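Local coordinates for protein 3'3'-cGAMP-specific phosphodiesterase 3 (Vibrio cholerae O1 biovar El Tor str. N16961, PDB 5Z7C) that belongs to the HD-domain phosphodiesterase family and folds as a mainly helical single chain carrying two regions of HD-type sequence, the first of them partial, at residues 26-30 with 70-74; 48-53 with 258-263; 169-173 with 184-188; 307-312 with 450-454; 405-409 with 444-448. The protein carries 2 engineered substitutions. All blocks are in the same frame, centred on the assembly; numbering follows the deposited sequence.

Contact 1. Residues 26-30 with 70-74; sequences MISLT and FTLLL
Met26 and Thr30, a turn apart on helix 22-35, face Phe70 and Leu73 at the carboxyl-terminal end of helix 62-73, forming a buried helix-helix contact in the first part of this HD-type, mainly helical chain. The case illustrates how two helices can be joined mainly by apolar groups. Their backbones come nearest at Thr30 and Leu73, whose CA atoms lie 6.5 Å apart.

Leu73 reaches across with both branches. Its CD1 methyl lies 4.3 Å from CB of Met26, while CD2 turns to CG1 of Ile27 at the same separation, 4.3 Å. The side chain of Met26 crosses that of Phe70 at about a right angle, its CG standing 3.9 Å from CE1 of the ring. A bend at chi2 (-58°) then folds the thioether back, which leaves SD 4.4 Å from CD2 of Leu74, the residue at which the second helix gives way. Thr30 turns its methyl toward Leu73, with CG2 anti to the backbone N, but the exact place of this side chain is doubtful in the model.

The surroundings are largely apolar, with the ring of His66 edge-to-face to Phe70, which also touches the ring of Phe163; Ile279 of helix 273-290 packs on Met26, and Cys48 of helix 43-56 on Leu73.

Every touching residue is buried, and the attraction across the contact probably comes mainly from dispersion and the exclusion of water, so that it rests on the fit of branched and flexible side chains more than on directional bonding.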
# COMPACT_ATOMS: atom_id res chain seq x y z
N MET A 26 3.19 1.51 9.81
CA MET A 26 1.96 1.03 9.22
C MET A 26 1.18 2.13 8.61
O MET A 26 0.63 1.96 7.56
CB MET A 26 1.08 0.36 10.25
CG MET A 26 1.40 -1.06 10.49
SD MET A 26 1.30 -2.00 9.06
CE MET A 26 2.46 -3.21 9.36
N ILE A 27 1.12 3.26 9.25
CA ILE A 27 0.34 4.33 8.75
C ILE A 27 0.92 4.72 7.42
O ILE A 27 0.20 4.99 6.49
CB ILE A 27 0.37 5.49 9.72
CG1 ILE A 27 -0.42 5.12 10.95
CG2 ILE A 27 -0.19 6.71 9.13
CD1 ILE A 27 -0.64 6.20 11.90
N SER A 28 2.22 4.80 7.34
CA SER A 28 2.84 5.22 6.13
C SER A 28 2.63 4.26 5.01
O SER A 28 2.36 4.65 3.91
CB SER A 28 4.32 5.32 6.38
OG SER A 28 4.65 6.61 6.79
N LEU A 29 2.85 3.00 5.28
CA LEU A 29 2.70 1.99 4.29
C LEU A 29 1.27 1.90 3.90
O LEU A 29 0.94 1.63 2.78
CB LEU A 29 3.16 0.66 4.83
CG LEU A 29 4.65 0.47 4.95
CD1 LEU A 29 5.00 -0.94 5.20
CD2 LEU A 29 5.36 0.98 3.76
N THR A 30 0.42 2.04 4.88
CA THR A 30 -1.00 1.94 4.66
C THR A 30 -1.49 3.06 3.78
O THR A 30 -2.30 2.85 2.90
CB THR A 30 -1.71 1.78 6.01
OG1 THR A 30 -1.25 0.59 6.63
CG2 THR A 30 -3.21 1.77 5.94
N PHE A 70 -5.30 -1.51 14.24
CA PHE A 70 -4.78 -2.20 13.10
C PHE A 70 -5.80 -2.70 12.10
O PHE A 70 -5.59 -2.62 10.92
CB PHE A 70 -3.71 -3.19 13.52
CG PHE A 70 -2.50 -2.52 14.07
CD1 PHE A 70 -1.72 -1.75 13.29
CD2 PHE A 70 -2.19 -2.62 15.39
CE1 PHE A 70 -0.65 -1.13 13.79
CE2 PHE A 70 -1.11 -1.99 15.88
CZ PHE A 70 -0.35 -1.25 15.08
N THR A 71 -6.94 -3.16 12.58
CA THR A 71 -7.95 -3.66 11.69
C THR A 71 -8.32 -2.50 10.81
O THR A 71 -8.46 -2.66 9.63
CB THR A 71 -9.18 -4.12 12.46
OG1 THR A 71 -8.89 -5.33 13.12
CG2 THR A 71 -10.31 -4.39 11.58
N LEU A 72 -8.46 -1.34 11.38
CA LEU A 72 -8.87 -0.19 10.62
C LEU A 72 -7.87 0.19 9.57
O LEU A 72 -8.22 0.56 8.49
CB LEU A 72 -9.08 1.00 11.52
CG LEU A 72 -10.28 0.94 12.44
CD1 LEU A 72 -10.10 1.89 13.55
CD2 LEU A 72 -11.51 1.29 11.69
N LEU A 73 -6.61 0.18 9.94
CA LEU A 73 -5.53 0.51 9.04
C LEU A 73 -5.34 -0.47 7.92
O LEU A 73 -5.03 -0.12 6.83
CB LEU A 73 -4.25 0.64 9.84
CG LEU A 73 -4.08 1.74 10.87
CD1 LEU A 73 -2.84 1.59 11.61
CD2 LEU A 73 -4.11 3.05 10.24
N LEU A 74 -5.55 -1.73 8.21
CA LEU A 74 -5.27 -2.80 7.30
C LEU A 74 -6.48 -3.36 6.60
O LEU A 74 -6.40 -4.44 6.08
CB LEU A 74 -4.63 -3.92 8.05
CG LEU A 74 -3.20 -3.74 8.49
CD1 LEU A 74 -2.81 -4.93 9.25
CD2 LEU A 74 -2.35 -3.60 7.30

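Contact 2. Residues 48-53 with 258-263; sequences CWIGMH and RVMNLP
Leu262 drives one methyl, CD1, among three side chains of helix 43-56, and this is the tight part of the contact. CD1 lies 3.6 Å from CE3 of Trp49, 3.9 Å from CB of Met52 and 4.1 Å from CE1 of His53, the leucine side chain running at about a right angle to those of Trp49 and His53. Beside it, Val259 splits its branches: CG2 sits at the indole edge, near the ring plane and 3.9 Å from CE3 of Trp49, while CG1 meets SG of Cys48 at 3.8 Å.

The indole reaches this place with CG anti to the backbone N (chi1 171°). His53 ND1 donates to the backbone O of Trp49 at 2.7 Å, with an N-H...O angle of 159° and the oxygen close to the imidazole plane, and CE1 of His53 lies over one face of the indole. Trp49 NE1 is bonded in turn to Phe246 O.

Toward the rim the fit is looser. Arg258 lays its CB 3.8 Å from CZ3 of Trp49, but the extended chain then leads away to a salt bridge with Asp254, its guanidinium plane 88° from the indole. Pro263, partly exposed, is brushed by the methyl of Met52.

The segments thus meet through apolar groups, while the polar ends of Trp49 and Arg258 find partners outside them: helix 255-260 and its exit turn lie in hydrophobic contact with a tryptophan whose N-H is bonded to Phe246 O and one of whose faces is covered by His53.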
# COMPACT_ATOMS: atom_id res chain seq x y z
N CYS A 48 -9.38 5.32 10.59
CA CYS A 48 -8.79 4.95 11.85
C CYS A 48 -9.25 5.90 12.88
O CYS A 48 -9.59 5.53 13.97
CB CYS A 48 -7.29 5.09 11.75
SG CYS A 48 -6.45 3.92 12.86
N TRP A 49 -9.21 7.15 12.53
CA TRP A 49 -9.61 8.14 13.44
C TRP A 49 -11.07 7.99 13.80
O TRP A 49 -11.41 8.08 14.94
CB TRP A 49 -9.34 9.48 12.80
CG TRP A 49 -9.88 10.58 13.53
CD1 TRP A 49 -11.09 11.09 13.39
CD2 TRP A 49 -9.25 11.31 14.56
NE1 TRP A 49 -11.28 12.11 14.25
CE2 TRP A 49 -10.14 12.27 14.99
CE3 TRP A 49 -8.00 11.25 15.16
CZ2 TRP A 49 -9.85 13.16 15.98
CZ3 TRP A 49 -7.72 12.13 16.14
CH2 TRP A 49 -8.63 13.07 16.54
N ILE A 50 -11.93 7.79 12.82
CA ILE A 50 -13.33 7.57 13.11
C ILE A 50 -13.54 6.30 13.88
O ILE A 50 -14.22 6.28 14.86
CB ILE A 50 -14.12 7.48 11.82
CG1 ILE A 50 -14.04 8.79 11.07
CG2 ILE A 50 -15.57 7.17 12.08
CD1 ILE A 50 -14.49 8.68 9.69
N GLY A 51 -12.95 5.22 13.43
CA GLY A 51 -13.13 3.95 14.07
C GLY A 51 -12.63 3.85 15.48
O GLY A 51 -13.20 3.18 16.28
N MET A 52 -11.49 4.46 15.75
CA MET A 52 -10.96 4.44 17.09
C MET A 52 -11.90 5.19 18.01
O MET A 52 -12.14 4.79 19.12
CB MET A 52 -9.55 4.99 17.14
CG MET A 52 -8.50 4.00 16.71
SD MET A 52 -8.50 2.49 17.55
CE MET A 52 -7.70 2.99 18.96
N HIS A 53 -12.42 6.29 17.53
CA HIS A 53 -13.35 7.06 18.31
C HIS A 53 -14.65 6.36 18.63
O HIS A 53 -15.20 6.57 19.67
CB HIS A 53 -13.61 8.38 17.66
CG HIS A 53 -12.57 9.40 17.97
ND1 HIS A 53 -11.56 9.72 17.10
CD2 HIS A 53 -12.37 10.16 19.06
CE1 HIS A 53 -10.80 10.64 17.63
NE2 HIS A 53 -11.26 10.92 18.82
N ARG A 258 -2.09 12.84 14.80
CA ARG A 258 -3.11 12.67 15.83
C ARG A 258 -3.59 11.26 16.01
O ARG A 258 -3.93 10.86 17.09
CB ARG A 258 -4.29 13.56 15.56
CG ARG A 258 -3.99 14.80 14.82
CD ARG A 258 -4.94 15.87 15.19
NE ARG A 258 -4.68 17.04 14.38
CZ ARG A 258 -5.23 18.21 14.61
NH1 ARG A 258 -6.04 18.37 15.63
NH2 ARG A 258 -4.94 19.23 13.83
N VAL A 259 -3.67 10.51 14.94
CA VAL A 259 -4.13 9.16 15.01
C VAL A 259 -3.17 8.35 15.84
O VAL A 259 -3.55 7.39 16.48
CB VAL A 259 -4.33 8.58 13.64
CG1 VAL A 259 -4.70 7.17 13.73
CG2 VAL A 259 -5.42 9.29 12.98
N MET A 260 -1.93 8.77 15.80
CA MET A 260 -0.82 8.10 16.45
C MET A 260 -1.07 8.07 17.93
O MET A 260 -0.76 7.13 18.61
CB MET A 260 0.45 8.88 16.19
CG MET A 260 1.28 8.46 15.02
SD MET A 260 1.64 6.76 15.08
CE MET A 260 3.28 6.86 15.51
N ASN A 261 -1.64 9.15 18.41
CA ASN A 261 -1.94 9.34 19.80
C ASN A 261 -3.12 8.55 20.29
O ASN A 261 -3.38 8.53 21.46
CB ASN A 261 -2.14 10.81 20.08
CG ASN A 261 -0.87 11.61 19.93
OD1 ASN A 261 0.19 11.17 20.28
ND2 ASN A 261 -0.99 12.81 19.42
N LEU A 262 -3.89 7.99 19.39
CA LEU A 262 -5.04 7.22 19.79
C LEU A 262 -4.89 5.87 20.45
O LEU A 262 -5.64 5.58 21.36
CB LEU A 262 -6.03 7.13 18.66
CG LEU A 262 -6.52 8.48 18.19
CD1 LEU A 262 -7.50 8.28 17.10
CD2 LEU A 262 -7.13 9.20 19.31
N PRO A 263 -4.01 5.04 19.95
CA PRO A 263 -3.94 3.67 20.40
C PRO A 263 -3.23 3.47 21.71
O PRO A 263 -2.55 4.35 22.18
CB PRO A 263 -3.18 3.00 19.29
CG PRO A 263 -2.38 4.04 18.72
CD PRO A 263 -3.06 5.32 18.89

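Contact 3. Residues 169-173 with 184-188; sequences QGIHS and PEQRK
Ser173 and Arg187 mark a loose, largely polar loop-to-loop contact, made where the long connection between helix 165-168 and helix 194-211 doubles back near itself. OG of Ser173 stands 3.9 Å from NE of Arg187, and the other approaches are no closer, so the two arms lie side by side at van der Waals range or slightly beyond it. They illustrate how irregular segments may lie together without direct bonds between them, while one arm, 184-188, carries its own salt bridge.

In that arm Arg187, extended from CG to NE, donates from NE to OE1 of Glu185 in a salt bridge of 2.9 Å with an N-H...O angle of 149°; NH2 adds a weak bond to the same oxygen at 3.3 Å. The guanidinium meets OE1 from above the carboxylate plane. OE1 of Glu185 also lies 4.1 Å from NE2 of His172, near but not in contact.

Both arms fall in the sequence range of the first, partial HD domain, and helix 141-160 backs them: Cys151 touches His172, and Gln144 NE2 bonds to Pro184 O. The imidazole swings out with CG anti to the backbone N (chi1 -177°), which sets its NE2 4.1 Å from CG of Pro184. That proline follows a cis peptide bond, and its CD lies 4.1 Å from the carbonyl O of His172.

At the other end, the side chains of Gln169 and Arg187 cross at about a right angle, the amide and guanidinium planes 69° apart and NE2 of Gln169 lying 4.1 Å from NH2 of Arg187. Arg187 NH1 turns instead to a weak bond with Ala191 O.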
# COMPACT_ATOMS: atom_id res chain seq x y z
N GLN A 169 -9.58 -11.65 11.68
CA GLN A 169 -10.97 -11.89 11.60
C GLN A 169 -11.43 -10.56 11.94
O GLN A 169 -11.21 -10.11 13.04
CB GLN A 169 -11.33 -12.83 12.72
CG GLN A 169 -12.72 -13.26 12.68
CD GLN A 169 -12.93 -14.28 11.63
OE1 GLN A 169 -12.05 -15.08 11.37
NE2 GLN A 169 -14.10 -14.26 11.01
N GLY A 170 -12.00 -9.87 11.00
CA GLY A 170 -12.38 -8.52 11.27
C GLY A 170 -11.71 -7.67 10.28
O GLY A 170 -11.86 -6.49 10.30
N ILE A 171 -10.94 -8.29 9.42
CA ILE A 171 -10.60 -7.71 8.15
C ILE A 171 -11.44 -8.59 7.25
O ILE A 171 -11.97 -8.15 6.26
CB ILE A 171 -9.14 -7.90 7.85
CG1 ILE A 171 -8.33 -6.96 8.70
CG2 ILE A 171 -8.86 -7.54 6.46
CD1 ILE A 171 -6.89 -7.05 8.47
N HIS A 172 -11.55 -9.84 7.62
CA HIS A 172 -12.27 -10.85 6.87
C HIS A 172 -13.75 -10.63 6.74
O HIS A 172 -14.33 -10.95 5.73
CB HIS A 172 -12.06 -12.18 7.53
CG HIS A 172 -12.69 -13.32 6.81
ND1 HIS A 172 -11.98 -14.40 6.36
CD2 HIS A 172 -13.98 -13.54 6.46
CE1 HIS A 172 -12.80 -15.24 5.76
NE2 HIS A 172 -14.01 -14.75 5.82
N SER A 173 -14.35 -10.07 7.77
CA SER A 173 -15.77 -9.87 7.83
C SER A 173 -16.12 -8.44 7.61
O SER A 173 -17.17 -8.01 7.97
CB SER A 173 -16.30 -10.33 9.16
OG SER A 173 -16.23 -11.73 9.26
N PRO A 184 -18.48 -12.45 2.78
CA PRO A 184 -18.86 -13.62 2.02
C PRO A 184 -19.66 -14.63 2.78
O PRO A 184 -20.01 -15.62 2.20
CB PRO A 184 -17.52 -14.24 1.74
CG PRO A 184 -16.79 -13.96 2.94
CD PRO A 184 -17.12 -12.57 3.27
N GLU A 185 -19.85 -14.45 4.07
CA GLU A 185 -20.51 -15.47 4.85
C GLU A 185 -21.94 -15.20 5.23
O GLU A 185 -22.58 -16.04 5.83
CB GLU A 185 -19.73 -15.74 6.10
CG GLU A 185 -18.53 -16.58 5.93
CD GLU A 185 -17.72 -16.63 7.17
OE1 GLU A 185 -17.50 -15.56 7.76
OE2 GLU A 185 -17.31 -17.71 7.58
N GLN A 186 -22.45 -14.03 4.91
CA GLN A 186 -23.80 -13.73 5.27
C GLN A 186 -24.07 -13.82 6.76
O GLN A 186 -25.08 -14.33 7.19
CB GLN A 186 -24.71 -14.66 4.52
CG GLN A 186 -25.00 -14.21 3.14
CD GLN A 186 -23.92 -14.60 2.18
OE1 GLN A 186 -23.46 -15.72 2.18
NE2 GLN A 186 -23.52 -13.67 1.35
N ARG A 187 -23.13 -13.31 7.54
CA ARG A 187 -23.30 -13.16 8.97
C ARG A 187 -24.22 -12.03 9.26
O ARG A 187 -24.26 -11.06 8.53
CB ARG A 187 -21.97 -12.83 9.60
CG ARG A 187 -21.04 -13.97 9.70
CD ARG A 187 -19.76 -13.50 10.28
NE ARG A 187 -18.76 -14.52 10.17
CZ ARG A 187 -18.53 -15.41 11.11
NH1 ARG A 187 -19.23 -15.38 12.21
NH2 ARG A 187 -17.60 -16.32 10.95
N LYS A 188 -24.97 -12.14 10.35
CA LYS A 188 -25.92 -11.10 10.73
C LYS A 188 -25.81 -10.73 12.21
O LYS A 188 -25.55 -11.59 13.06
CB LYS A 188 -27.35 -11.54 10.41
CG LYS A 188 -27.57 -13.04 10.47
CD LYS A 188 -28.91 -13.43 9.85
CE LYS A 188 -28.97 -13.03 8.39
NZ LYS A 188 -30.37 -13.06 7.87

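Contact 4. Residues 307-312 with 450-454; sequences LIARQL and ALAAA. Engineered in segment 450-454: Ala452 (natural residue Lys), Ala453 (natural residue Lys).
Ile308 and Ala450 head the apolar group of contacts between helix 307-311 and helix 450-454, whose axes pass 8.0 Å apart with their directions 100° from each other. CG2 of Ile308 rests 3.9 Å from CB of Ala450, and its other branch, CG1, lies 3.9 Å from CD1 of Leu451. Leu451 points its CB away overall, yet with CG anti to the backbone N (chi1 178°) its CD1 still meets the isoleucine. CD2 of Leu312 closes on CB of Ala450 at 3.7 Å, and at the far end CB of Leu307 meets CB of Ala454 at 4.0 Å.

Alanines line this nearly perpendicular crossing on the 450-454 side: two methyls one turn apart, on Ala450 and Ala454, face a helix within the second HD-domain range. Ile406 and Thr409 of helix 397-416 pack against Ile308 as well, making this a junction of three helices.

The remaining contacts belong to the aliphatic part and amide of Gln311. Its CB lies 3.5 Å from CB of Ala450, and its CG 3.6 Å from CB of Ala454. A bend at chi2 (-49°) then brings the amide to Ala453, an engineered residue that is lysine in the natural sequence, with OE1 3.4 Å from its CB.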
# COMPACT_ATOMS: atom_id res chain seq x y z
N LEU A 307 23.95 -3.62 -6.07
CA LEU A 307 25.14 -3.62 -6.86
C LEU A 307 25.82 -2.28 -6.89
O LEU A 307 27.01 -2.18 -6.80
CB LEU A 307 24.81 -4.04 -8.27
CG LEU A 307 24.43 -5.50 -8.43
CD1 LEU A 307 24.38 -5.86 -9.85
CD2 LEU A 307 25.37 -6.38 -7.71
N ILE A 308 25.04 -1.23 -7.04
CA ILE A 308 25.57 0.10 -7.02
C ILE A 308 26.18 0.35 -5.67
O ILE A 308 27.22 0.93 -5.54
CB ILE A 308 24.47 1.10 -7.25
CG1 ILE A 308 23.89 0.89 -8.63
CG2 ILE A 308 24.98 2.49 -7.13
CD1 ILE A 308 22.96 1.92 -9.06
N ALA A 309 25.49 -0.07 -4.65
CA ALA A 309 25.91 0.17 -3.30
C ALA A 309 27.20 -0.50 -2.95
O ALA A 309 27.94 0.01 -2.17
CB ALA A 309 24.86 -0.26 -2.38
N ARG A 310 27.43 -1.67 -3.47
CA ARG A 310 28.65 -2.38 -3.21
C ARG A 310 29.80 -1.61 -3.79
O ARG A 310 30.87 -1.56 -3.25
CB ARG A 310 28.60 -3.76 -3.82
CG ARG A 310 27.55 -4.66 -3.25
CD ARG A 310 27.71 -6.04 -3.77
NE ARG A 310 26.60 -6.90 -3.40
CZ ARG A 310 26.61 -8.21 -3.52
NH1 ARG A 310 27.67 -8.81 -4.02
NH2 ARG A 310 25.58 -8.93 -3.16
N GLN A 311 29.56 -1.03 -4.95
CA GLN A 311 30.57 -0.25 -5.61
C GLN A 311 30.95 0.97 -4.80
O GLN A 311 32.08 1.39 -4.81
CB GLN A 311 30.13 0.14 -7.00
CG GLN A 311 30.35 -0.94 -8.00
CD GLN A 311 31.73 -1.53 -7.95
OE1 GLN A 311 32.69 -0.89 -8.33
NE2 GLN A 311 31.83 -2.75 -7.49
N LEU A 312 29.99 1.54 -4.10
CA LEU A 312 30.22 2.74 -3.33
C LEU A 312 30.74 2.40 -1.98
O LEU A 312 30.94 3.27 -1.17
CB LEU A 312 28.93 3.51 -3.18
CG LEU A 312 28.38 4.02 -4.48
CD1 LEU A 312 27.20 4.85 -4.23
CD2 LEU A 312 29.43 4.79 -5.16
N ALA A 450 29.28 3.92 -10.52
CA ALA A 450 29.20 2.73 -9.71
C ALA A 450 28.35 1.70 -10.39
O ALA A 450 28.62 0.53 -10.30
CB ALA A 450 28.67 3.05 -8.37
N LEU A 451 27.30 2.14 -11.06
CA LEU A 451 26.45 1.22 -11.74
C LEU A 451 27.26 0.53 -12.79
O LEU A 451 27.22 -0.66 -12.93
CB LEU A 451 25.32 1.98 -12.39
CG LEU A 451 24.35 1.16 -13.20
CD1 LEU A 451 23.95 0.00 -12.42
CD2 LEU A 451 23.18 1.96 -13.57
N ALA A 452 27.98 1.32 -13.55
CA ALA A 452 28.74 0.81 -14.66
C ALA A 452 29.80 -0.13 -14.19
O ALA A 452 29.99 -1.18 -14.74
CB ALA A 452 29.37 1.91 -15.38
N ALA A 453 30.48 0.25 -13.15
CA ALA A 453 31.53 -0.58 -12.66
C ALA A 453 30.94 -1.89 -12.23
O ALA A 453 31.49 -2.92 -12.50
CB ALA A 453 32.19 0.08 -11.52
N ALA A 454 29.82 -1.85 -11.54
CA ALA A 454 29.23 -3.06 -11.03
C ALA A 454 28.78 -3.97 -12.14
O ALA A 454 28.96 -5.16 -12.07
CB ALA A 454 28.09 -2.72 -10.17

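Contact 5. Residues 405-409 with 444-448; sequences RIITT and DPECF
Arg405 and Asp444 set their flat groups obliquely, guanidinium and carboxylate planes 64° apart. OD2 of Asp444 comes to the guanidinium edge, near its plane, at 3.7 Å from NE of Arg405: a long salt bridge. CG of the arginine lies alongside CB of Asp444 at 3.8 Å, and bends at chi2 and chi3 then bring NE to OD2. Its NH2 also lies in the neighbourhood of the Glu446 carboxylate, beyond salt-bridge range.

The same OD2 accepts weak bonds from the backbone N atoms of Glu446 and Cys447, so one carboxylate oxygen serves both the arginine and the opening turn of helix 446-456, where a negative charge would probably be favoured. Here, within the second HD-domain range, that helix begins against the side of helix 397-416.

Cys447 points its side chain at helix 397-416. SG lies 4.0 Å from CG1 of Ile406, and CB meets OG1 of Thr409 at 3.5 Å. The threonine holds its hydroxyl on the side of the backbone N (chi1 -72°), from where OG1 donates to Arg405 O at 2.8 Å. Thr409 N bonds to that oxygen too, at 3.0 Å, the two donors arriving from opposite faces of the carbonyl plane.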
# COMPACT_ATOMS: atom_id res chain seq x y z
N ARG A 405 19.53 8.93 -4.58
CA ARG A 405 20.32 8.87 -5.77
C ARG A 405 20.60 7.46 -6.19
O ARG A 405 20.51 7.16 -7.36
CB ARG A 405 21.60 9.67 -5.59
CG ARG A 405 21.52 11.01 -6.25
CD ARG A 405 22.18 12.07 -5.43
NE ARG A 405 23.39 11.59 -4.80
CZ ARG A 405 23.81 11.98 -3.62
NH1 ARG A 405 23.11 12.87 -2.94
NH2 ARG A 405 24.92 11.50 -3.11
N ILE A 406 20.96 6.59 -5.27
CA ILE A 406 21.23 5.24 -5.66
C ILE A 406 20.00 4.58 -6.21
O ILE A 406 20.03 4.05 -7.29
CB ILE A 406 21.67 4.46 -4.47
CG1 ILE A 406 22.92 5.07 -3.90
CG2 ILE A 406 21.94 3.03 -4.82
CD1 ILE A 406 23.52 4.29 -2.81
N ILE A 407 18.93 4.59 -5.46
CA ILE A 407 17.75 3.89 -5.85
C ILE A 407 17.22 4.46 -7.13
O ILE A 407 16.72 3.75 -7.97
CB ILE A 407 16.71 3.96 -4.75
CG1 ILE A 407 17.18 3.09 -3.61
CG2 ILE A 407 15.38 3.46 -5.20
CD1 ILE A 407 16.34 3.16 -2.45
N THR A 408 17.30 5.76 -7.26
CA THR A 408 16.78 6.42 -8.43
C THR A 408 17.55 6.01 -9.67
O THR A 408 16.98 5.77 -10.71
CB THR A 408 16.85 7.90 -8.25
OG1 THR A 408 18.21 8.27 -8.02
CG2 THR A 408 16.06 8.28 -7.06
N THR A 409 18.85 5.91 -9.52
CA THR A 409 19.71 5.52 -10.60
C THR A 409 19.33 4.14 -11.05
O THR A 409 19.27 3.86 -12.21
CB THR A 409 21.15 5.56 -10.14
OG1 THR A 409 21.55 6.92 -9.99
CG2 THR A 409 22.07 4.93 -11.13
N ASP A 444 22.70 11.25 -11.54
CA ASP A 444 23.80 11.45 -10.66
C ASP A 444 24.86 10.82 -11.45
O ASP A 444 24.59 10.25 -12.48
CB ASP A 444 23.66 10.69 -9.37
CG ASP A 444 24.74 11.03 -8.43
OD1 ASP A 444 25.17 12.18 -8.48
OD2 ASP A 444 25.18 10.18 -7.67
N PRO A 445 26.08 10.92 -10.95
CA PRO A 445 27.22 10.37 -11.65
C PRO A 445 28.19 9.70 -10.72
O PRO A 445 29.21 9.25 -11.17
CB PRO A 445 27.85 11.61 -12.22
CG PRO A 445 27.60 12.63 -11.25
CD PRO A 445 26.35 12.30 -10.53
N GLU A 446 27.91 9.63 -9.43
CA GLU A 446 28.78 8.87 -8.58
C GLU A 446 28.21 7.50 -8.64
O GLU A 446 28.90 6.51 -8.51
CB GLU A 446 28.72 9.41 -7.17
CG GLU A 446 29.65 8.73 -6.25
CD GLU A 446 29.61 9.31 -4.89
OE1 GLU A 446 28.81 10.23 -4.67
OE2 GLU A 446 30.37 8.86 -4.02
N CYS A 447 26.92 7.48 -8.88
CA CYS A 447 26.16 6.29 -8.92
C CYS A 447 26.28 5.75 -10.29
O CYS A 447 26.52 4.57 -10.46
CB CYS A 447 24.72 6.63 -8.63
SG CYS A 447 24.50 7.07 -6.96
N PHE A 448 26.14 6.60 -11.28
CA PHE A 448 26.24 6.11 -12.63
C PHE A 448 27.52 5.37 -12.85
O PHE A 448 27.55 4.38 -13.52
CB PHE A 448 26.17 7.21 -13.64
CG PHE A 448 26.56 6.76 -14.99
CD1 PHE A 448 25.62 6.26 -15.85
CD2 PHE A 448 27.86 6.80 -15.39
CE1 PHE A 448 25.98 5.82 -17.08
CE2 PHE A 448 28.22 6.36 -16.62
CZ PHE A 448 27.27 5.87 -17.46

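Overall arrangement
The five contacts fall into two spatial groups, contacts 1 to 3 and contacts 4 and 5. Contacts 1 and 2 have centres 11 Å apart, and their segments alternate along the chain. They also touch: Leu73 CD2 of the first lies 3.6 Å from Cys48 SG of the second, and through such atoms helix 62-73 packs on helix 43-56. Contact 3 joins this group through Leu74 and Ile171, with its centre 19 Å from that of contact 1. Contacts 4 and 5 share helix 446-456, their centres 9 Å apart, and Ile308 CG2 meets Ile406 CG2 at 3.8 Å. Contacts 3 and 4, about 50 Å apart between centres, lie on opposite sides of the chain's centre.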